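Local coordinates for protein alanine racemase (Corynebacterium glutamicum, PDB 2DY3) that belongs to the fold-type III pyridoxal-5'-phosphate enzymes, joining an N-terminal alpha/beta barrel that supplies most of the pyridoxal-5'-phosphate pocket to a C-terminal domain rich in beta strands, at residues K7-V19 against H40-A54. Sequence-based numbering, arbitrary orientation.
Sequences KIDLDAIAHNTRV and HGVEKVAPVIAAHGA
His-52, Thr-17 and Leu-10 bury the most surface where two helices on the outside of the alpha/beta barrel of alanine racemase pack together. Helix 10-24 follows strand 4-8, which belongs to the mixed sheet shared with strands 236-247 and 357-360, not to the parallel barrel sheet, so its N-terminal end lies near the junction of the two domains; helix 42-50 comes after strand 28-32 and the short helix 34-38. The axes of residues 10-19 and 42-50 run the same general way, 39° apart and 8.9 Å at closest approach.

The imidazole of His-52, just past helix 42-50, lies flat against Ala-14, whose CB stands over one ring face 3.5 Å from the centroid in a CH-pi contact. Alanine suits this place because a lone methyl lets the ring come so near the helix backbone. The ring's rotation is fixed by ND1, which donates to Val-48 O at 3.0 Å, nearly straight (167°) and in the ring plane. Arg-18 CG approaches His-52 CD2 obliquely.

Leu-10, in the first turn, spreads its two methyls over Lys-44, Val-45 and Val-48, with CD2 4.2 Å from Val-48 CG2. Ile-13 works deeper, and isoleucine suits it because its branches part: CG2 reaches Val-48 and Ile-49, 3.6 Å from Ile-49 CG1, while CG1 carries CD1 tightly onto Val-45 CG2. Before the helix, Ile-8 rests on the carbonyl of His-40, whose ring stacks on Tyr-220.

Thr-17 divides its two branches. CG2 packs against His-52 at its carbonyl O (3.3 Å) and its CB. OG1 touches Ile-49 CG1; its torsion (chi1 -62°) sets it beside the backbone N, within reach of the carbonyl one turn back, and it donates to Ile-13 O at 2.8 Å from the face opposite Thr-17 N.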
ATOM      1  N   LYS B   7      12.023  -9.422  -2.458  1.00 19.90           N
ATOM      2  CA  LYS B   7      13.402  -9.539  -2.921  1.00 21.49           C
ATOM      3  C   LYS B   7      13.478  -8.822  -4.252  1.00 21.39           C
ATOM      4  O   LYS B   7      12.757  -9.175  -5.182  1.00 20.86           O
ATOM      5  CB  LYS B   7      13.796 -10.995  -3.172  1.00 22.95           C
ATOM      6  CG  LYS B   7      14.106 -11.844  -1.961  1.00 29.10           C
ATOM      7  CD  LYS B   7      14.556 -13.221  -2.442  1.00 30.15           C
ATOM      8  CE  LYS B   7      15.033 -14.113  -1.310  1.00 35.51           C
ATOM      9  NZ  LYS B   7      15.458 -15.456  -1.818  1.00 33.46           N
ATOM     10  N   ILE B   8      14.347  -7.825  -4.349  1.00 21.27           N
ATOM     11  CA  ILE B   8      14.503  -7.100  -5.592  1.00 20.41           C
ATOM     12  C   ILE B   8      15.831  -7.471  -6.227  1.00 21.44           C
ATOM     13  O   ILE B   8      16.894  -7.117  -5.722  1.00 20.40           O
ATOM     14  CB  ILE B   8      14.466  -5.573  -5.380  1.00 19.47           C
ATOM     15  CG1 ILE B   8      13.239  -5.189  -4.552  1.00 18.58           C
ATOM     16  CG2 ILE B   8      14.413  -4.865  -6.725  1.00 17.89           C
ATOM     17  CD1 ILE B   8      11.933  -5.734  -5.099  1.00 18.02           C
ATOM     18  N   ASP B   9      15.757  -8.193  -7.338  1.00 20.94           N
ATOM     19  CA  ASP B   9      16.947  -8.613  -8.061  1.00 20.55           C
ATOM     20  C   ASP B   9      17.403  -7.485  -8.986  1.00 19.49           C
ATOM     21  O   ASP B   9      16.834  -7.292 -10.058  1.00 19.16           O
ATOM     22  CB  ASP B   9      16.635  -9.862  -8.881  1.00 22.61           C
ATOM     23  CG  ASP B   9      17.846 -10.399  -9.617  1.00 24.78           C
ATOM     24  OD1 ASP B   9      18.868  -9.683  -9.709  1.00 26.55           O
ATOM     25  OD2 ASP B   9      17.769 -11.540 -10.115  1.00 26.35           O
ATOM     26  N   LEU B  10      18.432  -6.752  -8.574  1.00 17.37           N
ATOM     27  CA  LEU B  10      18.944  -5.644  -9.371  1.00 17.18           C
ATOM     28  C   LEU B  10      19.613  -6.093 -10.669  1.00 18.63           C
ATOM     29  O   LEU B  10      19.531  -5.394 -11.684  1.00 18.80           O
ATOM     30  CB  LEU B  10      19.912  -4.798  -8.533  1.00 16.60           C
ATOM     31  CG  LEU B  10      19.232  -4.078  -7.364  1.00 17.02           C
ATOM     32  CD1 LEU B  10      20.247  -3.287  -6.536  1.00 16.80           C
ATOM     33  CD2 LEU B  10      18.155  -3.163  -7.916  1.00 14.82           C
ATOM     34  N   ASP B  11      20.275  -7.251 -10.648  1.00 19.60           N
ATOM     35  CA  ASP B  11      20.925  -7.752 -11.858  1.00 20.48           C
ATOM     36  C   ASP B  11      19.869  -7.997 -12.924  1.00 19.86           C
ATOM     37  O   ASP B  11      20.107  -7.779 -14.112  1.00 19.66           O
ATOM     38  CB  ASP B  11      21.674  -9.061 -11.594  1.00 24.13           C
ATOM     39  CG  ASP B  11      22.933  -8.860 -10.780  1.00 28.85           C
ATOM     40  OD1 ASP B  11      23.676  -7.890 -11.049  1.00 29.81           O
ATOM     41  OD2 ASP B  11      23.188  -9.684  -9.876  1.00 34.09           O
ATOM     42  N   ALA B  12      18.703  -8.465 -12.492  1.00 19.72           N
ATOM     43  CA  ALA B  12      17.604  -8.724 -13.414  1.00 18.75           C
ATOM     44  C   ALA B  12      17.204  -7.406 -14.063  1.00 18.79           C
ATOM     45  O   ALA B  12      16.894  -7.355 -15.255  1.00 20.40           O
ATOM     46  CB  ALA B  12      16.419  -9.328 -12.667  1.00 16.44           C
ATOM     47  N   ILE B  13      17.221  -6.334 -13.271  1.00 18.90           N
ATOM     48  CA  ILE B  13      16.868  -5.007 -13.771  1.00 19.01           C
ATOM     49  C   ILE B  13      17.897  -4.522 -14.797  1.00 19.99           C
ATOM     50  O   ILE B  13      17.541  -3.972 -15.844  1.00 19.63           O
ATOM     51  CB  ILE B  13      16.760  -3.986 -12.606  1.00 18.95           C
ATOM     52  CG1 ILE B  13      15.524  -4.316 -11.760  1.00 23.23           C
ATOM     53  CG2 ILE B  13      16.667  -2.561 -13.147  1.00 13.99           C
ATOM     54  CD1 ILE B  13      15.294  -3.387 -10.595  1.00 27.54           C
ATOM     55  N   ALA B  14      19.175  -4.724 -14.497  1.00 21.40           N
ATOM     56  CA  ALA B  14      20.224  -4.313 -15.421  1.00 21.76           C
ATOM     57  C   ALA B  14      20.031  -5.083 -16.727  1.00 21.84           C
ATOM     58  O   ALA B  14      20.087  -4.511 -17.816  1.00 22.86           O
ATOM     59  CB  ALA B  14      21.587  -4.612 -14.827  1.00 19.89           C
ATOM     60  N   HIS B  15      19.791  -6.385 -16.604  1.00 21.29           N
ATOM     61  CA  HIS B  15      19.570  -7.241 -17.766  1.00 20.68           C
ATOM     62  C   HIS B  15      18.426  -6.688 -18.605  1.00 20.65           C
ATOM     63  O   HIS B  15      18.565  -6.485 -19.814  1.00 22.38           O
ATOM     64  CB  HIS B  15      19.221  -8.659 -17.313  1.00 22.19           C
ATOM     65  CG  HIS B  15      18.696  -9.529 -18.409  1.00 21.51           C
ATOM     66  ND1 HIS B  15      19.513 -10.103 -19.360  1.00 22.02           N
ATOM     67  CD2 HIS B  15      17.432  -9.891 -18.731  1.00 20.33           C
ATOM     68  CE1 HIS B  15      18.774 -10.783 -20.219  1.00 19.81           C
ATOM     69  NE2 HIS B  15      17.508 -10.670 -19.860  1.00 22.06           N
ATOM     70  N   ASN B  16      17.294  -6.451 -17.949  1.00 19.00           N
ATOM     71  CA  ASN B  16      16.110  -5.918 -18.607  1.00 18.93           C
ATOM     72  C   ASN B  16      16.447  -4.604 -19.299  1.00 18.53           C
ATOM     73  O   ASN B  16      15.988  -4.345 -20.415  1.00 17.54           O
ATOM     74  CB  ASN B  16      14.997  -5.690 -17.575  1.00 21.00           C
ATOM     75  CG  ASN B  16      14.499  -6.982 -16.958  1.00 22.04           C
ATOM     76  OD1 ASN B  16      13.920  -6.981 -15.868  1.00 23.07           O
ATOM     77  ND2 ASN B  16      14.707  -8.091 -17.658  1.00 16.83           N
ATOM     78  N   THR B  17      17.251  -3.780 -18.632  1.00 16.99           N
ATOM     79  CA  THR B  17      17.647  -2.494 -19.194  1.00 18.99           C
ATOM     80  C   THR B  17      18.445  -2.694 -20.479  1.00 20.38           C
ATOM     81  O   THR B  17      18.223  -1.996 -21.468  1.00 20.77           O
ATOM     82  CB  THR B  17      18.487  -1.679 -18.195  1.00 17.18           C
ATOM     83  OG1 THR B  17      17.702  -1.405 -17.026  1.00 16.59           O
ATOM     84  CG2 THR B  17      18.925  -0.358 -18.820  1.00 15.48           C
ATOM     85  N   ARG B  18      19.370  -3.652 -20.463  1.00 23.78           N
ATOM     86  CA  ARG B  18      20.191  -3.952 -21.638  1.00 25.66           C
ATOM     87  C   ARG B  18      19.322  -4.472 -22.787  1.00 25.62           C
ATOM     88  O   ARG B  18      19.503  -4.084 -23.941  1.00 27.14           O
ATOM     89  CB  ARG B  18      21.261  -4.994 -21.295  1.00 26.25           C
ATOM     90  CG  ARG B  18      22.367  -4.484 -20.386  1.00 29.39           C
ATOM     91  CD  ARG B  18      23.318  -5.604 -19.970  1.00 34.76           C
ATOM     92  NE  ARG B  18      23.925  -6.284 -21.115  1.00 40.41           N
ATOM     93  CZ  ARG B  18      24.786  -7.296 -21.017  1.00 43.01           C
ATOM     94  NH1 ARG B  18      25.149  -7.754 -19.824  1.00 43.28           N
ATOM     95  NH2 ARG B  18      25.284  -7.855 -22.113  1.00 43.70           N
ATOM     96  N   VAL B  19      18.379  -5.352 -22.466  1.00 24.14           N
ATOM     97  CA  VAL B  19      17.486  -5.912 -23.477  1.00 23.12           C
ATOM     98  C   VAL B  19      16.596  -4.838 -24.101  1.00 22.64           C
ATOM     99  O   VAL B  19      16.269  -4.898 -25.289  1.00 22.31           O
ATOM    100  CB  VAL B  19      16.578  -7.008 -22.878  1.00 23.96           C
ATOM    101  CG1 VAL B  19      15.488  -7.380 -23.869  1.00 23.78           C
ATOM    102  CG2 VAL B  19      17.402  -8.228 -22.525  1.00 22.14           C
ATOM    103  N   HIS B  40       9.477  -1.220  -6.650  1.00 16.18           N
ATOM    104  CA  HIS B  40      10.749  -1.949  -6.548  1.00 17.69           C
ATOM    105  C   HIS B  40      11.858  -1.183  -5.814  1.00 17.78           C
ATOM    106  O   HIS B  40      12.944  -1.722  -5.593  1.00 19.60           O
ATOM    107  CB  HIS B  40      11.264  -2.346  -7.940  1.00 14.83           C
ATOM    108  CG  HIS B  40      10.480  -3.440  -8.596  1.00 13.04           C
ATOM    109  ND1 HIS B  40       9.184  -3.273  -9.033  1.00 13.02           N
ATOM    110  CD2 HIS B  40      10.818  -4.715  -8.903  1.00 13.10           C
ATOM    111  CE1 HIS B  40       8.757  -4.397  -9.580  1.00 14.14           C
ATOM    112  NE2 HIS B  40       9.730  -5.288  -9.514  1.00 12.60           N
ATOM    113  N   GLY B  41      11.592   0.068  -5.440  1.00 17.05           N
ATOM    114  CA  GLY B  41      12.601   0.856  -4.746  1.00 16.30           C
ATOM    115  C   GLY B  41      13.431   1.682  -5.714  1.00 17.00           C
ATOM    116  O   GLY B  41      14.526   1.276  -6.118  1.00 16.23           O
ATOM    117  N   VAL B  42      12.914   2.853  -6.077  1.00 15.59           N
ATOM    118  CA  VAL B  42      13.581   3.735  -7.029  1.00 15.69           C
ATOM    119  C   VAL B  42      14.970   4.191  -6.593  1.00 18.12           C
ATOM    120  O   VAL B  42      15.834   4.467  -7.431  1.00 17.26           O
ATOM    121  CB  VAL B  42      12.705   4.984  -7.321  1.00 15.80           C
ATOM    122  CG1 VAL B  42      12.674   5.919  -6.102  1.00 13.58           C
ATOM    123  CG2 VAL B  42      13.220   5.699  -8.550  1.00 15.88           C
ATOM    124  N   GLU B  43      15.189   4.266  -5.286  1.00 19.51           N
ATOM    125  CA  GLU B  43      16.475   4.700  -4.760  1.00 22.93           C
ATOM    126  C   GLU B  43      17.602   3.770  -5.197  1.00 23.34           C
ATOM    127  O   GLU B  43      18.745   4.198  -5.342  1.00 25.51           O
ATOM    128  CB  GLU B  43      16.414   4.787  -3.233  1.00 26.01           C
ATOM    129  CG  GLU B  43      17.717   5.226  -2.596  1.00 35.20           C
ATOM    130  CD  GLU B  43      17.523   5.861  -1.228  1.00 38.63           C
ATOM    131  OE1 GLU B  43      18.545   6.117  -0.555  1.00 40.34           O
ATOM    132  OE2 GLU B  43      16.362   6.113  -0.833  1.00 39.50           O
ATOM    133  N   LYS B  44      17.270   2.502  -5.410  1.00 21.48           N
ATOM    134  CA  LYS B  44      18.243   1.511  -5.850  1.00 20.71           C
ATOM    135  C   LYS B  44      18.083   1.180  -7.335  1.00 20.32           C
ATOM    136  O   LYS B  44      19.068   0.997  -8.044  1.00 20.93           O
ATOM    137  CB  LYS B  44      18.094   0.224  -5.035  1.00 21.48           C
ATOM    138  CG  LYS B  44      18.555   0.344  -3.596  1.00 25.87           C
ATOM    139  CD  LYS B  44      20.050   0.625  -3.526  1.00 30.39           C
ATOM    140  CE  LYS B  44      20.504   0.806  -2.088  1.00 33.19           C
ATOM    141  NZ  LYS B  44      19.725   1.885  -1.415  1.00 38.01           N
ATOM    142  N   VAL B  45      16.838   1.114  -7.801  1.00 18.17           N
ATOM    143  CA  VAL B  45      16.551   0.773  -9.189  1.00 17.93           C
ATOM    144  C   VAL B  45      17.017   1.780 -10.236  1.00 19.18           C
ATOM    145  O   VAL B  45      17.685   1.409 -11.206  1.00 20.61           O
ATOM    146  CB  VAL B  45      15.039   0.523  -9.390  1.00 17.09           C
ATOM    147  CG1 VAL B  45      14.726   0.346 -10.868  1.00 15.73           C
ATOM    148  CG2 VAL B  45      14.611  -0.712  -8.598  1.00 16.82           C
ATOM    149  N   ALA B  46      16.654   3.045 -10.054  1.00 18.03           N
ATOM    150  CA  ALA B  46      17.023   4.093 -11.002  1.00 17.19           C
ATOM    151  C   ALA B  46      18.519   4.161 -11.321  1.00 16.42           C
ATOM    152  O   ALA B  46      18.907   4.315 -12.476  1.00 15.92           O
ATOM    153  CB  ALA B  46      16.538   5.452 -10.492  1.00 17.86           C
ATOM    154  N   PRO B  47      19.380   4.069 -10.300  1.00 16.72           N
ATOM    155  CA  PRO B  47      20.817   4.133 -10.589  1.00 17.47           C
ATOM    156  C   PRO B  47      21.286   2.951 -11.437  1.00 19.00           C
ATOM    157  O   PRO B  47      22.156   3.089 -12.297  1.00 21.45           O
ATOM    158  CB  PRO B  47      21.445   4.145  -9.199  1.00 15.19           C
ATOM    159  CG  PRO B  47      20.423   4.827  -8.373  1.00 14.36           C
ATOM    160  CD  PRO B  47      19.134   4.186  -8.853  1.00 15.44           C
ATOM    161  N   VAL B  48      20.705   1.784 -11.203  1.00 20.53           N
ATOM    162  CA  VAL B  48      21.089   0.617 -11.975  1.00 20.26           C
ATOM    163  C   VAL B  48      20.639   0.798 -13.416  1.00 21.75           C
ATOM    164  O   VAL B  48      21.388   0.522 -14.358  1.00 20.51           O
ATOM    165  CB  VAL B  48      20.467  -0.662 -11.393  1.00 22.89           C
ATOM    166  CG1 VAL B  48      20.663  -1.815 -12.361  1.00 22.65           C
ATOM    167  CG2 VAL B  48      21.113  -0.981 -10.043  1.00 19.53           C
ATOM    168  N   ILE B  49      19.413   1.281 -13.588  1.00 21.12           N
ATOM    169  CA  ILE B  49      18.893   1.501 -14.923  1.00 19.19           C
ATOM    170  C   ILE B  49      19.723   2.556 -15.640  1.00 20.30           C
ATOM    171  O   ILE B  49      19.947   2.474 -16.852  1.00 17.29           O
ATOM    172  CB  ILE B  49      17.424   1.956 -14.875  1.00 19.14           C
ATOM    173  CG1 ILE B  49      16.546   0.792 -14.415  1.00 17.73           C
ATOM    174  CG2 ILE B  49      16.989   2.463 -16.235  1.00 17.60           C
ATOM    175  CD1 ILE B  49      15.079   1.111 -14.357  1.00 14.90           C
ATOM    176  N   ALA B  50      20.184   3.547 -14.883  1.00 19.62           N
ATOM    177  CA  ALA B  50      20.984   4.621 -15.459  1.00 21.01           C
ATOM    178  C   ALA B  50      22.331   4.086 -15.929  1.00 20.47           C
ATOM    179  O   ALA B  50      22.810   4.429 -17.010  1.00 20.99           O
ATOM    180  CB  ALA B  50      21.193   5.729 -14.428  1.00 20.99           C
ATOM    181  N   ALA B  51      22.931   3.238 -15.103  1.00 20.90           N
ATOM    182  CA  ALA B  51      24.234   2.656 -15.398  1.00 22.56           C
ATOM    183  C   ALA B  51      24.204   1.670 -16.558  1.00 24.39           C
ATOM    184  O   ALA B  51      25.251   1.186 -16.983  1.00 26.49           O
ATOM    185  CB  ALA B  51      24.790   1.979 -14.147  1.00 19.21           C
ATOM    186  N   HIS B  52      23.017   1.366 -17.080  1.00 24.64           N
ATOM    187  CA  HIS B  52      22.951   0.434 -18.198  1.00 24.28           C
ATOM    188  C   HIS B  52      22.335   0.936 -19.491  1.00 24.11           C
ATOM    189  O   HIS B  52      21.856   0.144 -20.302  1.00 26.03           O
ATOM    190  CB  HIS B  52      22.283  -0.877 -17.769  1.00 23.43           C
ATOM    191  CG  HIS B  52      23.142  -1.704 -16.868  1.00 23.29           C
ATOM    192  ND1 HIS B  52      23.167  -1.536 -15.500  1.00 24.13           N
ATOM    193  CD2 HIS B  52      24.093  -2.628 -17.149  1.00 23.74           C
ATOM    194  CE1 HIS B  52      24.096  -2.316 -14.978  1.00 24.29           C
ATOM    195  NE2 HIS B  52      24.673  -2.988 -15.957  1.00 24.09           N
ATOM    196  N   GLY B  53      22.345   2.247 -19.696  1.00 23.29           N
ATOM    197  CA  GLY B  53      21.824   2.758 -20.948  1.00 23.07           C
ATOM    198  C   GLY B  53      20.673   3.743 -20.972  1.00 22.44           C
ATOM    199  O   GLY B  53      20.497   4.428 -21.977  1.00 23.72           O
ATOM    200  N   ALA B  54      19.887   3.827 -19.905  1.00 21.29           N
ATOM    201  CA  ALA B  54      18.761   4.759 -19.899  1.00 22.13           C
ATOM    202  C   ALA B  54      19.192   6.164 -20.311  1.00 20.59           C
ATOM    203  O   ALA B  54      20.154   6.712 -19.779  1.00 21.70           O
ATOM    204  CB  ALA B  54      18.107   4.799 -18.515  1.00 23.10           C
TER